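Local atomic coordinates of iota-carrageenase (Alteromonas sp. ATCC 43554, PDB entry 1KTW), a protein that hydrolyses the beta-1,4 linkages inside iota-carrageenan, a sulfated galactan of red algal cell walls, with inversion of anomeric configuration. Residues Leu215-Asp220 / Val249-His254; Phe236-Arg241 / Gln262-Ser267; Leu366-Leu371 / Asn450-Ser455; Arg383-Thr388 / Ser455-Ser460. One frame throughout, in Å; residues are numbered along the deposited sequence.

Contact 1 of 4, residues Leu215-Asp220 / Val249-His254. With DGS (3,6-anhydro-2-O-sulfo-alpha-D-galactopyranose), chain D.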
# COMPACT_ATOMS: atom_id res chain seq x y z
N LEU A 215 -1.51 -4.89 2.85
CA LEU A 215 -1.88 -3.72 3.68
C LEU A 215 -0.61 -3.00 4.12
O LEU A 215 0.01 -3.34 5.15
CB LEU A 215 -2.70 -4.15 4.91
CG LEU A 215 -3.22 -3.03 5.84
CD1 LEU A 215 -4.02 -1.98 5.06
CD2 LEU A 215 -4.11 -3.66 6.93
N ARG A 216 -0.22 -2.00 3.33
CA ARG A 216 1.01 -1.22 3.55
C ARG A 216 0.73 0.08 4.31
O ARG A 216 0.31 1.06 3.71
CB ARG A 216 1.66 -0.92 2.17
CG ARG A 216 2.97 -0.12 2.17
CD ARG A 216 3.36 0.32 0.73
NE ARG A 216 3.83 -0.78 -0.12
CZ ARG A 216 5.10 -1.18 -0.23
NH1 ARG A 216 6.07 -0.56 0.45
NH2 ARG A 216 5.41 -2.19 -1.02
N MET A 217 0.95 0.08 5.62
CA MET A 217 0.71 1.28 6.44
C MET A 217 2.02 2.08 6.55
O MET A 217 2.64 2.19 7.62
CB MET A 217 0.13 0.87 7.81
CG MET A 217 -1.31 0.27 7.67
SD MET A 217 -2.03 -0.62 9.12
CE MET A 217 -1.04 -2.15 9.11
N GLU A 218 2.43 2.62 5.41
CA GLU A 218 3.66 3.39 5.27
C GLU A 218 3.24 4.84 5.00
O GLU A 218 2.96 5.22 3.86
CB GLU A 218 4.50 2.80 4.11
CG GLU A 218 5.91 3.38 3.98
CD GLU A 218 6.76 2.66 2.93
OE1 GLU A 218 6.18 1.99 2.04
OE2 GLU A 218 8.00 2.78 2.97
N THR A 219 3.23 5.63 6.06
CA THR A 219 2.77 7.02 6.04
C THR A 219 3.82 8.08 5.68
O THR A 219 4.30 8.81 6.56
CB THR A 219 2.16 7.34 7.43
OG1 THR A 219 3.15 7.12 8.44
CG2 THR A 219 0.99 6.41 7.72
N ASP A 220 4.12 8.21 4.38
CA ASP A 220 5.17 9.13 3.95
C ASP A 220 4.88 10.23 2.92
O ASP A 220 5.81 10.76 2.30
CB ASP A 220 6.37 8.30 3.45
CG ASP A 220 6.05 7.50 2.19
OD1 ASP A 220 4.89 7.55 1.72
OD2 ASP A 220 6.95 6.82 1.66
N VAL A 249 1.18 -7.79 5.95
CA VAL A 249 0.96 -6.57 6.74
C VAL A 249 2.28 -5.87 7.08
O VAL A 249 3.22 -6.51 7.59
CB VAL A 249 0.22 -6.91 8.08
CG1 VAL A 249 0.10 -5.66 8.96
CG2 VAL A 249 -1.16 -7.49 7.78
N MET A 250 2.34 -4.56 6.85
CA MET A 250 3.57 -3.79 7.12
C MET A 250 3.36 -2.42 7.76
O MET A 250 2.47 -1.66 7.36
CB MET A 250 4.35 -3.62 5.80
CG MET A 250 5.62 -2.79 5.91
SD MET A 250 5.38 -1.03 5.50
CE MET A 250 7.04 -0.62 4.92
N PHE A 251 4.19 -2.11 8.76
CA PHE A 251 4.15 -0.82 9.46
C PHE A 251 5.45 -0.05 9.16
O PHE A 251 6.55 -0.59 9.35
CB PHE A 251 4.03 -1.03 10.99
CG PHE A 251 2.81 -1.83 11.42
CD1 PHE A 251 2.86 -3.23 11.50
CD2 PHE A 251 1.61 -1.19 11.73
CE1 PHE A 251 1.74 -3.98 11.90
CE2 PHE A 251 0.48 -1.92 12.12
CZ PHE A 251 0.54 -3.32 12.20
N GLY A 252 5.33 1.18 8.67
CA GLY A 252 6.49 2.02 8.36
C GLY A 252 6.08 3.48 8.51
O GLY A 252 5.65 4.10 7.55
N PRO A 253 6.25 4.08 9.70
CA PRO A 253 5.86 5.47 9.94
C PRO A 253 6.67 6.63 9.37
O PRO A 253 6.18 7.76 9.31
CB PRO A 253 5.79 5.54 11.46
CG PRO A 253 6.98 4.68 11.85
CD PRO A 253 6.85 3.48 10.91
N HIS A 254 7.90 6.36 8.92
CA HIS A 254 8.75 7.44 8.42
C HIS A 254 8.82 8.56 9.49
O HIS A 254 9.25 8.29 10.61
CB HIS A 254 8.24 7.95 7.05
CG HIS A 254 8.47 6.98 5.92
ND1 HIS A 254 9.28 7.27 4.84
CD2 HIS A 254 8.02 5.72 5.73
CE1 HIS A 254 9.31 6.22 4.03
NE2 HIS A 254 8.56 5.27 4.54
C1 DGS D . 12.82 1.13 0.55
C2 DGS D . 11.55 0.31 0.78
C3 DGS D . 10.40 1.25 1.18
C4 DGS D . 10.16 2.27 0.09
C5 DGS D . 11.40 3.12 0.26
C6 DGS D . 11.44 3.23 1.80
O2 DGS D . 11.33 -0.56 -0.35
O3 DGS D . 10.86 2.01 2.32
O4 DGS D . 9.00 3.02 0.40
O5 DGS D . 12.55 2.34 -0.20
O7 DGS D . 10.13 -2.39 -1.58
O8 DGS D . 8.86 -0.98 0.04
O9 DGS D . 10.39 -2.53 0.82
S DGS D . 10.14 -1.63 -0.32
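The His254 ring carries CB of Asp220 over the centre of one face, a CH-pi contact 3.5 Å from the centroid, while its edge meets Glu218: NE2 gives an in-plane, nearly straight hydrogen bond to OE2 (3.0 Å, 168°), with carboxylate and ring planes 52° apart. The guanidinium of Arg216 is met at its edge by two acceptors, OE1 of Glu218 in a salt bridge to NH1 and sulfate oxygen O8 of the bound anhydrogalactose sulfate, 2.9 Å from NH1. Because Glu218 CG stands anti to the backbone N (chi1 -172°), the carboxylate reaches past Met250 CE to this sugar, whose O4 donates to OE2 at 2.8 Å. OE2 is thus gripped by two donors, and this part of the carrageenan-binding cleft is fixed by a chain of polar contacts. On the other side of the strands, Met217 CE lies over one face of the Phe251 ring, 3.4 Å from CE2. Between the two layers the backbones pair in parallel, for example Met217 N to Met250 O at 2.9 Å. Strand 250-252 lies between 216-218 and 275-277 in a short parallel sheet of the beta-helix, with Met217 and Val249 packed inward against strands 231-243 and 261-269.

Contact 2 of 4, residues Phe236-Arg241 / Gln262-Ser267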
# COMPACT_ATOMS: atom_id res chain seq x y z
N PHE A 236 -8.63 -1.04 12.11
CA PHE A 236 -8.88 -2.47 12.36
C PHE A 236 -8.75 -3.24 11.04
O PHE A 236 -9.13 -2.73 10.00
CB PHE A 236 -10.29 -2.71 12.91
CG PHE A 236 -10.50 -2.19 14.31
CD1 PHE A 236 -10.80 -0.84 14.54
CD2 PHE A 236 -10.37 -3.04 15.41
CE1 PHE A 236 -10.97 -0.34 15.85
CE2 PHE A 236 -10.53 -2.55 16.72
CZ PHE A 236 -10.83 -1.20 16.93
N ALA A 237 -8.23 -4.48 11.12
CA ALA A 237 -8.05 -5.33 9.94
C ALA A 237 -8.19 -6.82 10.29
O ALA A 237 -7.86 -7.23 11.41
CB ALA A 237 -6.68 -5.06 9.31
N ASP A 238 -8.66 -7.62 9.33
CA ASP A 238 -8.86 -9.08 9.53
C ASP A 238 -8.74 -9.85 8.21
O ASP A 238 -9.24 -9.41 7.18
CB ASP A 238 -10.26 -9.34 10.12
CG ASP A 238 -10.56 -10.84 10.31
OD1 ASP A 238 -9.87 -11.51 11.11
OD2 ASP A 238 -11.49 -11.34 9.65
N ASN A 239 -8.07 -11.01 8.27
CA ASN A 239 -7.88 -11.88 7.10
C ASN A 239 -7.15 -11.16 5.96
O ASN A 239 -7.74 -10.88 4.91
CB ASN A 239 -9.23 -12.44 6.61
CG ASN A 239 -9.05 -13.60 5.61
OD1 ASN A 239 -8.02 -14.27 5.60
ND2 ASN A 239 -10.07 -13.84 4.78
N ILE A 240 -5.88 -10.88 6.20
CA ILE A 240 -5.01 -10.19 5.23
C ILE A 240 -3.98 -11.25 4.78
O ILE A 240 -3.33 -11.90 5.62
CB ILE A 240 -4.29 -8.99 5.91
CG1 ILE A 240 -5.31 -8.09 6.63
CG2 ILE A 240 -3.53 -8.16 4.86
CD1 ILE A 240 -6.43 -7.48 5.71
N ARG A 241 -3.82 -11.42 3.47
CA ARG A 241 -2.92 -12.45 2.92
C ARG A 241 -1.94 -11.96 1.85
O ARG A 241 -2.24 -11.00 1.12
CB ARG A 241 -3.77 -13.59 2.32
CG ARG A 241 -4.92 -14.04 3.24
CD ARG A 241 -5.74 -15.22 2.67
NE ARG A 241 -6.54 -14.90 1.49
CZ ARG A 241 -7.50 -13.97 1.43
NH1 ARG A 241 -7.80 -13.23 2.49
NH2 ARG A 241 -8.18 -13.79 0.31
N GLN A 262 -5.20 -2.63 15.21
CA GLN A 262 -5.43 -4.02 15.62
C GLN A 262 -5.60 -4.91 14.38
O GLN A 262 -6.39 -4.57 13.50
CB GLN A 262 -6.70 -4.19 16.46
CG GLN A 262 -6.98 -5.67 16.77
CD GLN A 262 -8.18 -5.90 17.68
OE1 GLN A 262 -8.11 -5.66 18.89
NE2 GLN A 262 -9.29 -6.37 17.11
N VAL A 263 -4.88 -6.03 14.32
CA VAL A 263 -4.95 -6.96 13.18
C VAL A 263 -5.16 -8.41 13.63
O VAL A 263 -4.51 -8.87 14.58
CB VAL A 263 -3.65 -6.90 12.33
CG1 VAL A 263 -3.77 -7.82 11.10
CG2 VAL A 263 -3.37 -5.45 11.91
N THR A 264 -6.06 -9.13 12.96
CA THR A 264 -6.31 -10.55 13.27
C THR A 264 -6.26 -11.43 12.00
O THR A 264 -6.66 -10.99 10.92
CB THR A 264 -7.71 -10.78 13.95
OG1 THR A 264 -8.74 -10.17 13.16
CG2 THR A 264 -7.73 -10.18 15.38
N ASN A 265 -5.75 -12.66 12.13
CA ASN A 265 -5.69 -13.61 11.02
C ASN A 265 -4.87 -13.20 9.80
O ASN A 265 -5.42 -12.88 8.74
CB ASN A 265 -7.12 -13.99 10.59
CG ASN A 265 -7.89 -14.68 11.69
OD1 ASN A 265 -7.40 -15.66 12.27
ND2 ASN A 265 -9.08 -14.18 12.01
N VAL A 266 -3.54 -13.23 9.95
CA VAL A 266 -2.62 -12.87 8.87
C VAL A 266 -1.98 -14.16 8.33
O VAL A 266 -1.58 -15.00 9.12
CB VAL A 266 -1.47 -11.95 9.38
CG1 VAL A 266 -0.63 -11.45 8.21
CG2 VAL A 266 -2.04 -10.78 10.14
N SER A 267 -1.88 -14.31 7.01
CA SER A 267 -1.25 -15.50 6.42
C SER A 267 -0.44 -15.18 5.18
O SER A 267 -0.69 -14.16 4.52
CB SER A 267 -2.31 -16.57 6.08
OG SER A 267 -3.22 -16.12 5.09
O HOH W 1 -9.16 -6.97 14.08
O HOH W 2 -5.39 -14.83 6.26
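Ala237 and Val263 sit side by side on the buried face of two parallel strands, CB of the one 4.2 Å from CG2 of the other, and Ile240 pairs with Val266 on the same face. The backbones are held tightly beneath them: Thr264 N bonds to Ala237 O and Ser267 N to Ile240 O, and between these Asn239 N reaches Thr264 O at 3.0 Å. The opposite face is polar and partly open to solvent. Here the carboxylate of Asp238, swung anti to its own backbone nitrogen (chi1 178°), leans to the next strand, and OD1 takes two bonds. Thr264 OG1 donates at 2.7 Å from the anti side, tilted out of the carboxylate plane, whereas Asn265 ND2 uses the syn lone pair at 2.9 Å. Replacing Asp238 by an alanine would probably leave the Thr264 hydroxyl and the Asn265 amide without their shared acceptor and set the Asn265 side chain free to turn. Two waters bridge the strands on this side. One joins Ala237 O to Gln262 NE2, while Gln262 OE1 accepts from the backbone N of Lys4; another bridges Asn239 OD1, Asn265 O and Ser267 OG. Asn239 and Asn265 both have positive phi (58° and 60°), so the same kink recurs in successive strands; Asn239 ND2 continues to Asn206 of the strand before. The pair forms part of one parallel sheet of the right-handed beta-helix, strand 231-243 lying between 202-210 and 261-269, with 351-359 next beyond.

Contact 3 of 4, residues Leu366-Leu371 / Asn450-Ser455. With DGS (3,6-anhydro-2-O-sulfo-alpha-D-galactopyranose), chain D; G4S (4-O-sulfo-beta-D-galactopyranose), chain B; G4S (4-O-sulfo-beta-D-galactopyranose), chain C; DGS (3,6-anhydro-2-O-sulfo-alpha-D-galactopyranose), chain E.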
# COMPACT_ATOMS: atom_id res chain seq x y z
N LEU A 366 12.38 -10.10 -2.02
CA LEU A 366 13.35 -9.88 -0.94
C LEU A 366 14.15 -8.59 -1.14
O LEU A 366 14.40 -8.19 -2.28
CB LEU A 366 14.33 -11.07 -0.86
CG LEU A 366 13.82 -12.51 -0.69
CD1 LEU A 366 14.97 -13.50 -0.93
CD2 LEU A 366 13.21 -12.71 0.72
N LYS A 367 14.56 -7.95 -0.04
CA LYS A 367 15.37 -6.73 -0.10
C LYS A 367 16.84 -7.11 0.13
O LYS A 367 17.13 -8.13 0.75
CB LYS A 367 14.93 -5.72 0.97
CG LYS A 367 13.46 -5.30 0.89
CD LYS A 367 13.13 -4.55 -0.40
CE LYS A 367 13.77 -3.16 -0.43
NZ LYS A 367 13.42 -2.42 -1.70
N GLN A 368 17.77 -6.28 -0.36
CA GLN A 368 19.20 -6.56 -0.21
C GLN A 368 19.64 -6.62 1.25
O GLN A 368 20.44 -7.47 1.62
CB GLN A 368 20.03 -5.50 -0.95
CG GLN A 368 21.46 -5.96 -1.32
CD GLN A 368 22.31 -4.83 -1.90
OE1 GLN A 368 22.82 -3.99 -1.16
NE2 GLN A 368 22.46 -4.80 -3.21
N ASP A 369 19.12 -5.72 2.08
CA ASP A 369 19.46 -5.69 3.50
C ASP A 369 18.88 -6.85 4.31
O ASP A 369 18.99 -6.87 5.53
CB ASP A 369 18.99 -4.36 4.13
CG ASP A 369 19.83 -3.17 3.69
OD1 ASP A 369 19.94 -2.92 2.47
OD2 ASP A 369 20.38 -2.47 4.57
N GLN A 370 18.25 -7.81 3.63
CA GLN A 370 17.67 -8.98 4.30
C GLN A 370 18.40 -10.29 3.91
O GLN A 370 18.25 -11.32 4.57
CB GLN A 370 16.17 -9.10 3.96
CG GLN A 370 15.27 -7.89 4.35
CD GLN A 370 13.82 -8.02 3.83
OE1 GLN A 370 13.55 -8.70 2.82
NE2 GLN A 370 12.88 -7.35 4.51
N LEU A 371 19.18 -10.25 2.83
CA LEU A 371 19.87 -11.44 2.34
C LEU A 371 20.90 -12.08 3.28
O LEU A 371 21.17 -13.28 3.18
CB LEU A 371 20.56 -11.14 1.00
CG LEU A 371 19.69 -10.70 -0.18
CD1 LEU A 371 20.59 -10.39 -1.40
CD2 LEU A 371 18.69 -11.80 -0.53
N ASN A 450 26.09 -13.28 -3.32
CA ASN A 450 26.86 -12.43 -4.24
C ASN A 450 25.86 -11.38 -4.75
O ASN A 450 25.15 -11.61 -5.73
CB ASN A 450 27.38 -13.29 -5.41
CG ASN A 450 28.29 -12.53 -6.36
OD1 ASN A 450 28.23 -11.30 -6.46
ND2 ASN A 450 29.13 -13.27 -7.09
N TYR A 451 25.82 -10.22 -4.10
CA TYR A 451 24.86 -9.16 -4.42
C TYR A 451 24.61 -8.80 -5.88
O TYR A 451 23.45 -8.72 -6.31
CB TYR A 451 25.19 -7.87 -3.66
CG TYR A 451 24.96 -7.90 -2.16
CD1 TYR A 451 24.46 -9.03 -1.51
CD2 TYR A 451 25.30 -6.79 -1.38
CE1 TYR A 451 24.32 -9.06 -0.11
CE2 TYR A 451 25.16 -6.82 0.01
CZ TYR A 451 24.68 -7.95 0.64
OH TYR A 451 24.60 -7.98 2.02
N TYR A 452 25.68 -8.56 -6.64
CA TYR A 452 25.54 -8.15 -8.03
C TYR A 452 26.05 -9.17 -9.07
O TYR A 452 25.84 -9.00 -10.27
CB TYR A 452 26.24 -6.79 -8.22
CG TYR A 452 25.60 -5.68 -7.39
CD1 TYR A 452 24.36 -5.15 -7.74
CD2 TYR A 452 26.22 -5.19 -6.23
CE1 TYR A 452 23.74 -4.16 -6.95
CE2 TYR A 452 25.61 -4.21 -5.44
CZ TYR A 452 24.37 -3.70 -5.81
OH TYR A 452 23.76 -2.74 -5.03
N GLY A 453 26.70 -10.25 -8.60
CA GLY A 453 27.20 -11.26 -9.52
C GLY A 453 26.45 -12.59 -9.54
O GLY A 453 26.81 -13.51 -10.29
N MET A 454 25.39 -12.70 -8.73
CA MET A 454 24.61 -13.93 -8.67
C MET A 454 23.81 -14.23 -9.94
O MET A 454 23.71 -13.39 -10.84
CB MET A 454 23.64 -13.89 -7.47
CG MET A 454 22.56 -12.81 -7.56
SD MET A 454 21.25 -13.02 -6.29
CE MET A 454 22.08 -12.42 -4.88
N SER A 455 23.26 -15.43 -10.01
CA SER A 455 22.45 -15.85 -11.16
C SER A 455 21.33 -14.84 -11.41
O SER A 455 20.83 -14.22 -10.46
CB SER A 455 21.83 -17.22 -10.91
OG SER A 455 22.83 -18.19 -10.64
C1 DGS D . 12.82 1.13 0.55
C2 DGS D . 11.55 0.31 0.78
C3 DGS D . 10.40 1.25 1.18
C4 DGS D . 10.16 2.27 0.09
C5 DGS D . 11.40 3.12 0.26
C6 DGS D . 11.44 3.23 1.80
O2 DGS D . 11.33 -0.56 -0.35
O3 DGS D . 10.86 2.01 2.32
O4 DGS D . 9.00 3.02 0.40
O5 DGS D . 12.55 2.34 -0.20
O7 DGS D . 10.13 -2.39 -1.58
O8 DGS D . 8.86 -0.98 0.04
O9 DGS D . 10.39 -2.53 0.82
S DGS D . 10.14 -1.63 -0.32
C1 G4S B . 26.58 0.51 -2.64
C2 G4S B . 25.24 1.18 -2.90
C3 G4S B . 24.39 0.27 -3.76
C4 G4S B . 25.13 -0.07 -5.06
C5 G4S B . 26.48 -0.69 -4.70
C6 G4S B . 27.32 -0.99 -5.92
O1 G4S B . 27.39 1.36 -1.92
O2 G4S B . 24.58 1.44 -1.67
O3 G4S B . 23.16 0.94 -4.05
O4 G4S B . 25.34 1.11 -5.85
O5 G4S B . 27.23 0.23 -3.89
O6 G4S B . 28.69 -1.13 -5.55
S G4S B . 24.68 1.11 -7.30
O7 G4S B . 24.65 2.49 -7.82
O8 G4S B . 23.29 0.60 -7.20
O9 G4S B . 25.45 0.23 -8.20
C1 G4S C . 17.20 0.72 -1.53
C2 G4S C . 15.81 0.09 -1.33
C3 G4S C . 15.04 0.90 -0.29
C4 G4S C . 15.83 0.93 1.03
C5 G4S C . 17.19 1.60 0.73
C6 G4S C . 18.13 1.67 1.94
O2 G4S C . 15.08 0.06 -2.55
O3 G4S C . 13.75 0.32 -0.09
O4 G4S C . 16.10 -0.41 1.50
O5 G4S C . 17.89 0.80 -0.27
O6 G4S C . 17.52 2.30 3.06
S G4S C . 15.37 -0.90 2.85
O7 G4S C . 15.67 -2.32 3.06
O8 G4S C . 13.93 -0.61 2.78
O9 G4S C . 15.89 -0.10 3.97
C1 DGS E . 22.02 0.18 -3.77
C2 DGS E . 20.88 0.64 -4.67
C3 DGS E . 19.58 -0.04 -4.20
C4 DGS E . 19.29 0.38 -2.77
C5 DGS E . 20.38 -0.42 -2.07
C6 DGS E . 20.29 -1.76 -2.82
O2 DGS E . 20.81 2.09 -4.68
O3 DGS E . 19.83 -1.46 -4.16
O4 DGS E . 17.96 -0.08 -2.39
O5 DGS E . 21.65 0.22 -2.38
O7 DGS E . 19.60 4.20 -5.28
O8 DGS E . 18.38 2.11 -5.41
O9 DGS E . 20.05 2.60 -7.03
S DGS E . 19.69 2.77 -5.61
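Gln368 reaches across to Tyr451 and Tyr452, joining two loops outside the beta-helix strands that border the carrageenan-binding cleft. Its amide is stacked on the Tyr451 ring, the planes 14° apart, with CG over the ring centre (3.9 Å, a CH-pi contact) and CD 3.6 Å from CD2. From this position NE2 donates a nearly straight hydrogen bond to Tyr452 OH, 3.0 Å long and in the plane of the amide, while the Tyr452 ring stands almost perpendicular to that plane. With CG anti to the backbone nitrogen (chi1 -158°) and CD extended beyond it, the chain is long enough to touch both tyrosines. With an alanine here, one face of Tyr451 would probably lose its cover and Tyr452 OH this donor. Leu371 CD1 adds apolar packing, 4.1 Å from Tyr451 CD1 and close to Met454 CE.

Farther out, Tyr451 OH is bonded to Asp372 and its ring has a cation-pi contact with Arg447; Tyr399 OH bonds to both Gln368 NE2 and Tyr451 O. The second loop is turned by an Asx motif, Asn450 OD1 accepting from Gly453 N. Next to Gln368, Lys367 bends at chi2 and chi3 toward the sugars, and its NZ donates to O2 of the anhydrogalactose sulfate of chain D at 3.1 Å and to O3 of the galactose sulfate of chain C at 3.2 Å.

Contact 4 of 4, residues Arg383-Thr388 / Ser455-Ser460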
# COMPACT_ATOMS: atom_id res chain seq x y z
N ARG A 383 18.90 -20.99 -4.80
CA ARG A 383 17.56 -20.57 -5.22
C ARG A 383 17.24 -19.07 -5.16
O ARG A 383 16.06 -18.69 -5.26
CB ARG A 383 16.49 -21.34 -4.43
CG ARG A 383 16.63 -22.86 -4.43
CD ARG A 383 16.44 -23.45 -5.81
NE ARG A 383 15.08 -23.30 -6.34
CZ ARG A 383 14.05 -24.08 -6.04
NH1 ARG A 383 14.20 -25.09 -5.19
NH2 ARG A 383 12.87 -23.87 -6.61
N VAL A 384 18.25 -18.22 -5.00
CA VAL A 384 18.05 -16.76 -4.97
C VAL A 384 18.55 -16.20 -6.32
O VAL A 384 19.58 -16.66 -6.83
CB VAL A 384 18.88 -16.09 -3.85
CG1 VAL A 384 18.69 -14.58 -3.88
CG2 VAL A 384 18.48 -16.64 -2.49
N CYS A 385 17.85 -15.23 -6.90
CA CYS A 385 18.28 -14.64 -8.18
C CYS A 385 18.09 -13.12 -8.21
O CYS A 385 17.29 -12.56 -7.44
CB CYS A 385 17.52 -15.26 -9.36
SG CYS A 385 15.71 -14.99 -9.36
N LEU A 386 18.83 -12.46 -9.10
CA LEU A 386 18.74 -11.02 -9.27
C LEU A 386 18.07 -10.70 -10.60
O LEU A 386 18.55 -11.12 -11.67
CB LEU A 386 20.14 -10.40 -9.22
CG LEU A 386 20.30 -8.93 -9.64
CD1 LEU A 386 19.62 -8.00 -8.64
CD2 LEU A 386 21.79 -8.60 -9.75
N PRO A 387 16.94 -9.96 -10.56
CA PRO A 387 16.24 -9.60 -11.80
C PRO A 387 17.16 -8.84 -12.76
O PRO A 387 17.99 -8.04 -12.34
CB PRO A 387 15.08 -8.73 -11.29
CG PRO A 387 14.77 -9.36 -9.92
CD PRO A 387 16.19 -9.52 -9.37
N THR A 388 17.01 -9.08 -14.06
CA THR A 388 17.85 -8.41 -15.06
C THR A 388 17.53 -6.92 -15.14
O THR A 388 16.52 -6.47 -14.61
CB THR A 388 17.65 -9.00 -16.46
OG1 THR A 388 16.36 -8.64 -16.96
CG2 THR A 388 17.76 -10.52 -16.43
N SER A 455 23.26 -15.43 -10.01
CA SER A 455 22.45 -15.85 -11.16
C SER A 455 21.33 -14.84 -11.41
O SER A 455 20.83 -14.22 -10.46
CB SER A 455 21.83 -17.22 -10.91
OG SER A 455 22.83 -18.19 -10.64
N GLU A 456 20.93 -14.69 -12.67
CA GLU A 456 19.85 -13.76 -13.04
C GLU A 456 18.52 -14.50 -13.06
O GLU A 456 18.47 -15.69 -13.35
CB GLU A 456 20.07 -13.18 -14.45
CG GLU A 456 21.38 -12.45 -14.64
CD GLU A 456 21.45 -11.75 -15.99
OE1 GLU A 456 21.21 -12.41 -17.04
OE2 GLU A 456 21.73 -10.52 -16.00
N CYS A 457 17.42 -13.80 -12.75
CA CYS A 457 16.12 -14.45 -12.75
C CYS A 457 15.65 -14.68 -14.19
O CYS A 457 15.84 -13.82 -15.06
CB CYS A 457 15.07 -13.58 -12.01
SG CYS A 457 15.43 -13.19 -10.26
N SER A 458 15.05 -15.83 -14.45
CA SER A 458 14.54 -16.09 -15.79
C SER A 458 13.30 -15.21 -15.99
O SER A 458 12.71 -14.72 -15.02
CB SER A 458 14.14 -17.55 -15.94
OG SER A 458 13.15 -17.91 -14.99
N SER A 459 12.91 -15.00 -17.25
CA SER A 459 11.73 -14.20 -17.57
C SER A 459 10.50 -14.79 -16.89
O SER A 459 9.67 -14.08 -16.33
CB SER A 459 11.50 -14.17 -19.09
OG SER A 459 12.52 -13.44 -19.75
N SER A 460 10.40 -16.11 -16.96
CA SER A 460 9.28 -16.83 -16.38
C SER A 460 9.17 -16.61 -14.87
O SER A 460 8.07 -16.49 -14.34
CB SER A 460 9.42 -18.32 -16.66
OG SER A 460 8.34 -19.04 -16.11
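Ser455 meets the other loop through its carbonyl: O accepts from Leu386 N at 3.0 Å, a nearly straight bond, and the same oxygen is approached by CA of Cys385. At Glu456 the backbones run closest, forming a single bridge with Leu386, while the Glu456 side chain leads away from the other loop, crossing Thr388 at about a right angle; the Thr388 CG2 methyl lies 3.9 Å from Glu456 CD and packs against the carboxylate without bonding to it. The charge of that carboxylate is answered elsewhere, by a salt bridge from OE2 to Lys389. Cys457 follows, with its N bonded to Leu386 O at 3.1 Å. Its sulfur forms the Cys385-Cys457 disulfide, SG to SG 2.0 Å with chi3 95°, a covalent clasp between the loop after strand 364-366 and the C-terminal tail. Cys385 SG lies between its backbone nitrogen and carbonyl carbon (chi1 63°), and Cys457 SG is anti to its own carbonyl carbon (chi1 -59°); together these bring the sulfurs to bonding distance. The Pro387 ring lies alongside the bridge, CD 3.9 Å from Cys457 SG, and Ile400 and Arg461 also pack on Cys385. Beyond the disulfide, Ser458 is the N-cap of helix 459-463, its OG accepting from Arg461 N, and Arg461 NH2 donates back to Arg383 O in the first loop.

Overall arrangement
From the N terminus the chain first reaches the parallel strands of the beta-helix. There contacts 1 and 2 alternate: 215-220, 236-241, 249-254, then 262-267, so their loops cross, each pairing strands of one face from neighbouring turns, contact 1 on one face and contact 2 on another. They touch through Leu215 and Val249, which pack on Ala237, Ile240 and Val266 in the interior. Only after both have closed do contacts 3 and 4 open, again crossing: 366-371 and 383-388 wait for 450-460 at the C-terminal end. Those two share Ser455 and meet at Met454, tying late loops to the tail. Contacts 1 and 3, centres about 23 Å apart, do not touch, yet both reach the same sugar of chain D.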